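Local coordinates for acetylated cis-Golgi protein, involved in ER-to-Golgi transport (Saccharomyces cerevisiae, PDB 6G8Y) that probably binds a golgin partner through its PDZ domain, as a yeast member of the GRASP family involved in ER-to-Golgi transport, at residues A[18-23]-A[83-88]. Sequence-based numbering, arbitrary orientation.
Sequences IVWVDE and TFRDEY
On one face of the antiparallel sheet of this PDZ domain, Trp20 from the short edge strand 19-20 meets Arg85 and Glu87, its indole packing on a salt bridge held within strand 83-90. The CA atoms of Trp20 and Glu87 are 9.0 Å apart, and the contact is made by side chains, with no hydrogen bond between the two segments. Trp20 leaves its backbone toward segment 83-88, and a chi1 of 178°, which sets CG opposite the backbone N, presents one indole face to Glu87. There Glu87 CB makes a CH-pi contact, 3.9 Å from the centroid of the six-membered ring of Trp20, while Glu87 CG sits 3.8 Å from Trp20 CE2. A bend at chi2 lays the glutamate's carboxylate over the indole, the planes just 9° apart. The broad, flat indole suits this place because one face takes both methylenes and carboxylate; a glutamate supplies both and meets a neighbouring charge. Arg85 forms the salt bridge side-on, both NE (2.8 Å) and NH2 (3.1 Å) reaching Glu87 OE2 on its anti side; the NE bond is the straighter (162°). The guanidinium stands almost perpendicular to the indole, with Arg85 NH2 3.9 Å from Trp20 CD1. Replacing Glu87 by an alanine removes CG and the carboxylate, and would probably leave Arg85 NE without its mate, the guanidinium freer to turn and a gap over the indole face. The long arginine chain, extended from CG to NE, also lets NH2 form a salt bridge with Asp33, whose backbone is hydrogen-bonded to Trp20. Ile76 of strand 71-78 touches both Trp20 and Glu87, so the side chains link strands 19-20 and 83-90 across strands 33-38 and 71-78, which lie between them in the pairing order.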
ATOM      1  N   ILE A  18       3.843   2.205   2.645  1.00 12.72           N
ATOM      2  CA  ILE A  18       2.905   1.647   3.599  1.00 12.62           C
ATOM      3  C   ILE A  18       2.998   0.129   3.485  1.00 12.11           C
ATOM      4  O   ILE A  18       3.082  -0.429   2.369  1.00 14.25           O
ATOM      5  CB  ILE A  18       1.480   2.153   3.321  1.00 13.67           C
ATOM      6  CG1 ILE A  18       1.496   3.686   3.221  1.00 16.22           C
ATOM      7  CG2 ILE A  18       0.516   1.673   4.414  1.00 14.68           C
ATOM      8  CD1 ILE A  18       0.213   4.347   2.786  1.00 16.09           C
ATOM      9  N   VAL A  19       3.027  -0.541   4.632  1.00 12.22           N
ATOM     10  CA  VAL A  19       3.082  -2.007   4.681  1.00 13.23           C
ATOM     11  C   VAL A  19       1.946  -2.579   5.521  1.00 12.42           C
ATOM     12  O   VAL A  19       1.370  -1.851   6.331  1.00 13.29           O
ATOM     13  CB  VAL A  19       4.443  -2.497   5.229  1.00 14.24           C
ATOM     14  CG1 VAL A  19       5.558  -2.010   4.297  1.00 16.75           C
ATOM     15  CG2 VAL A  19       4.676  -2.036   6.668  1.00 15.48           C
ATOM     16  N   TRP A  20       1.653  -3.867   5.333  1.00 13.59           N
ATOM     17  CA  TRP A  20       0.685  -4.628   6.125  1.00 14.93           C
ATOM     18  C   TRP A  20       1.470  -5.514   7.075  1.00 15.79           C
ATOM     19  O   TRP A  20       2.261  -6.335   6.615  1.00 18.26           O
ATOM     20  CB  TRP A  20      -0.156  -5.520   5.196  1.00 16.70           C
ATOM     21  CG  TRP A  20      -1.142  -6.372   5.896  1.00 18.06           C
ATOM     22  CD1 TRP A  20      -0.923  -7.596   6.430  1.00 21.69           C
ATOM     23  CD2 TRP A  20      -2.512  -6.062   6.130  1.00 17.49           C
ATOM     24  NE1 TRP A  20      -2.071  -8.074   6.986  1.00 23.69           N
ATOM     25  CE2 TRP A  20      -3.063  -7.146   6.844  1.00 21.44           C
ATOM     26  CE3 TRP A  20      -3.313  -4.961   5.853  1.00 20.45           C
ATOM     27  CZ2 TRP A  20      -4.388  -7.171   7.240  1.00 23.20           C
ATOM     28  CZ3 TRP A  20      -4.631  -4.985   6.247  1.00 22.06           C
ATOM     29  CH2 TRP A  20      -5.152  -6.076   6.943  1.00 22.76           C
ATOM     30  N   VAL A  21       1.236  -5.406   8.370  1.00 17.11           N
ATOM     31  CA  VAL A  21       1.990  -6.181   9.360  1.00 20.74           C
ATOM     32  C   VAL A  21       1.001  -7.015  10.131  1.00 25.15           C
ATOM     33  O   VAL A  21      -0.012  -6.520  10.588  1.00 19.75           O
ATOM     34  CB  VAL A  21       2.809  -5.281  10.311  1.00 23.77           C
ATOM     35  CG1 VAL A  21       3.817  -4.442   9.560  1.00 25.55           C
ATOM     36  CG2 VAL A  21       1.923  -4.360  11.148  1.00 25.78           C
ATOM     37  N   ASP A  22       1.270  -8.301  10.261  1.00 29.93           N
ATOM     38  CA  ASP A  22       0.392  -9.127  11.061  1.00 35.18           C
ATOM     39  C   ASP A  22       0.977  -9.173  12.464  1.00 35.17           C
ATOM     40  O   ASP A  22       2.027  -8.583  12.753  1.00 32.25           O
ATOM     41  CB  ASP A  22       0.147 -10.497  10.394  1.00 40.57           C
ATOM     42  CG  ASP A  22       1.255 -11.496  10.631  1.00 45.38           C
ATOM     43  OD1 ASP A  22       2.412 -11.093  10.828  1.00 40.12           O
ATOM     44  OD2 ASP A  22       0.959 -12.709  10.616  1.00 56.65           O
ATOM     45  N   GLU A  23       0.319  -9.903  13.337  1.00 37.37           N
ATOM     46  CA  GLU A  23       0.661  -9.859  14.746  1.00 40.95           C
ATOM     47  C   GLU A  23       2.044 -10.477  15.000  1.00 39.67           C
ATOM     48  O   GLU A  23       2.686 -10.118  15.965  1.00 43.53           O
ATOM     49  CB  GLU A  23      -0.414 -10.551  15.600  1.00 45.16           C
ATOM     50  CG  GLU A  23      -1.864 -10.256  15.203  1.00 46.89           C
ATOM     51  CD  GLU A  23      -2.410 -11.159  14.096  1.00 56.38           C
ATOM     52  OE1 GLU A  23      -2.020 -12.349  14.033  1.00 71.84           O
ATOM     53  OE2 GLU A  23      -3.224 -10.682  13.269  1.00 57.86           O
ATOM     54  N   THR A  83       3.660 -12.395  -4.959  1.00 29.23           N
ATOM     55  CA  THR A  83       2.246 -12.615  -5.260  1.00 29.89           C
ATOM     56  C   THR A  83       1.426 -11.450  -4.732  1.00 26.32           C
ATOM     57  O   THR A  83       1.777 -10.823  -3.714  1.00 27.63           O
ATOM     58  CB  THR A  83       1.702 -13.906  -4.614  1.00 33.08           C
ATOM     59  OG1 THR A  83       2.000 -13.906  -3.213  1.00 35.21           O
ATOM     60  CG2 THR A  83       2.328 -15.150  -5.251  1.00 36.06           C
ATOM     61  N   PHE A  84       0.337 -11.174  -5.437  1.00 24.66           N
ATOM     62  CA  PHE A  84      -0.674 -10.199  -5.001  1.00 23.05           C
ATOM     63  C   PHE A  84      -1.792 -10.875  -4.230  1.00 24.69           C
ATOM     64  O   PHE A  84      -2.197 -11.980  -4.569  1.00 24.93           O
ATOM     65  CB  PHE A  84      -1.320  -9.518  -6.199  1.00 23.93           C
ATOM     66  CG  PHE A  84      -0.380  -8.695  -7.028  1.00 25.10           C
ATOM     67  CD1 PHE A  84       0.314  -9.259  -8.105  1.00 29.15           C
ATOM     68  CD2 PHE A  84      -0.191  -7.339  -6.750  1.00 26.35           C
ATOM     69  CE1 PHE A  84       1.160  -8.484  -8.883  1.00 29.21           C
ATOM     70  CE2 PHE A  84       0.650  -6.562  -7.540  1.00 26.37           C
ATOM     71  CZ  PHE A  84       1.343  -7.141  -8.594  1.00 29.81           C
ATOM     72  N   ARG A  85      -2.313 -10.204  -3.204  1.00 19.53           N
ATOM     73  CA  ARG A  85      -3.573 -10.621  -2.590  1.00 19.81           C
ATOM     74  C   ARG A  85      -4.301  -9.391  -2.081  1.00 16.64           C
ATOM     75  O   ARG A  85      -3.727  -8.299  -2.017  1.00 17.65           O
ATOM     76  CB  ARG A  85      -3.373 -11.584  -1.419  1.00 19.91           C
ATOM     77  CG  ARG A  85      -2.675 -10.983  -0.196  1.00 20.53           C
ATOM     78  CD  ARG A  85      -2.584 -11.997   0.940  1.00 22.08           C
ATOM     79  NE  ARG A  85      -2.227 -11.341   2.198  1.00 20.73           N
ATOM     80  CZ  ARG A  85      -0.999 -10.964   2.569  1.00 19.98           C
ATOM     81  NH1 ARG A  85       0.063 -11.186   1.788  1.00 21.72           N
ATOM     82  NH2 ARG A  85      -0.850 -10.334   3.724  1.00 21.54           N
ATOM     83  N   ASP A  86      -5.546  -9.595  -1.681  1.00 15.54           N
ATOM     84  CA  ASP A  86      -6.344  -8.525  -1.120  1.00 15.72           C
ATOM     85  C   ASP A  86      -6.633  -8.812   0.326  1.00 16.34           C
ATOM     86  O   ASP A  86      -7.044  -9.919   0.675  1.00 18.47           O
ATOM     87  CB  ASP A  86      -7.687  -8.406  -1.820  1.00 17.40           C
ATOM     88  CG  ASP A  86      -7.569  -8.056  -3.273  1.00 20.10           C
ATOM     89  OD1 ASP A  86      -6.616  -7.370  -3.679  1.00 21.20           O
ATOM     90  OD2 ASP A  86      -8.468  -8.487  -4.023  1.00 23.78           O
ATOM     91  N   GLU A  87      -6.403  -7.823   1.176  1.00 14.24           N
ATOM     92  CA  GLU A  87      -6.877  -7.863   2.554  1.00 14.78           C
ATOM     93  C   GLU A  87      -8.012  -6.861   2.708  1.00 12.71           C
ATOM     94  O   GLU A  87      -8.193  -5.997   1.848  1.00 13.19           O
ATOM     95  CB  GLU A  87      -5.743  -7.535   3.538  1.00 15.85           C
ATOM     96  CG  GLU A  87      -4.573  -8.525   3.582  1.00 16.85           C
ATOM     97  CD  GLU A  87      -4.812  -9.822   4.353  1.00 18.65           C
ATOM     98  OE1 GLU A  87      -5.860 -10.023   4.977  1.00 18.71           O
ATOM     99  OE2 GLU A  87      -3.886 -10.664   4.328  1.00 23.39           O
ATOM    100  N   TYR A  88      -8.751  -6.980   3.799  1.00 12.82           N
ATOM    101  CA  TYR A  88      -9.918  -6.151   4.071  1.00 13.37           C
ATOM    102  C   TYR A  88      -9.804  -5.610   5.468  1.00 15.21           C
ATOM    103  O   TYR A  88      -9.486  -6.350   6.395  1.00 17.92           O
ATOM    104  CB  TYR A  88     -11.190  -6.977   3.909  1.00 13.81           C
ATOM    105  CG  TYR A  88     -11.428  -7.336   2.484  1.00 13.59           C
ATOM    106  CD1 TYR A  88     -12.046  -6.446   1.603  1.00 15.64           C
ATOM    107  CD2 TYR A  88     -10.990  -8.542   1.980  1.00 13.80           C
ATOM    108  CE1 TYR A  88     -12.240  -6.768   0.279  1.00 15.72           C
ATOM    109  CE2 TYR A  88     -11.170  -8.873   0.649  1.00 14.83           C
ATOM    110  CZ  TYR A  88     -11.813  -7.983  -0.191  1.00 15.34           C
ATOM    111  OH  TYR A  88     -12.002  -8.290  -1.524  1.00 18.47           O
TER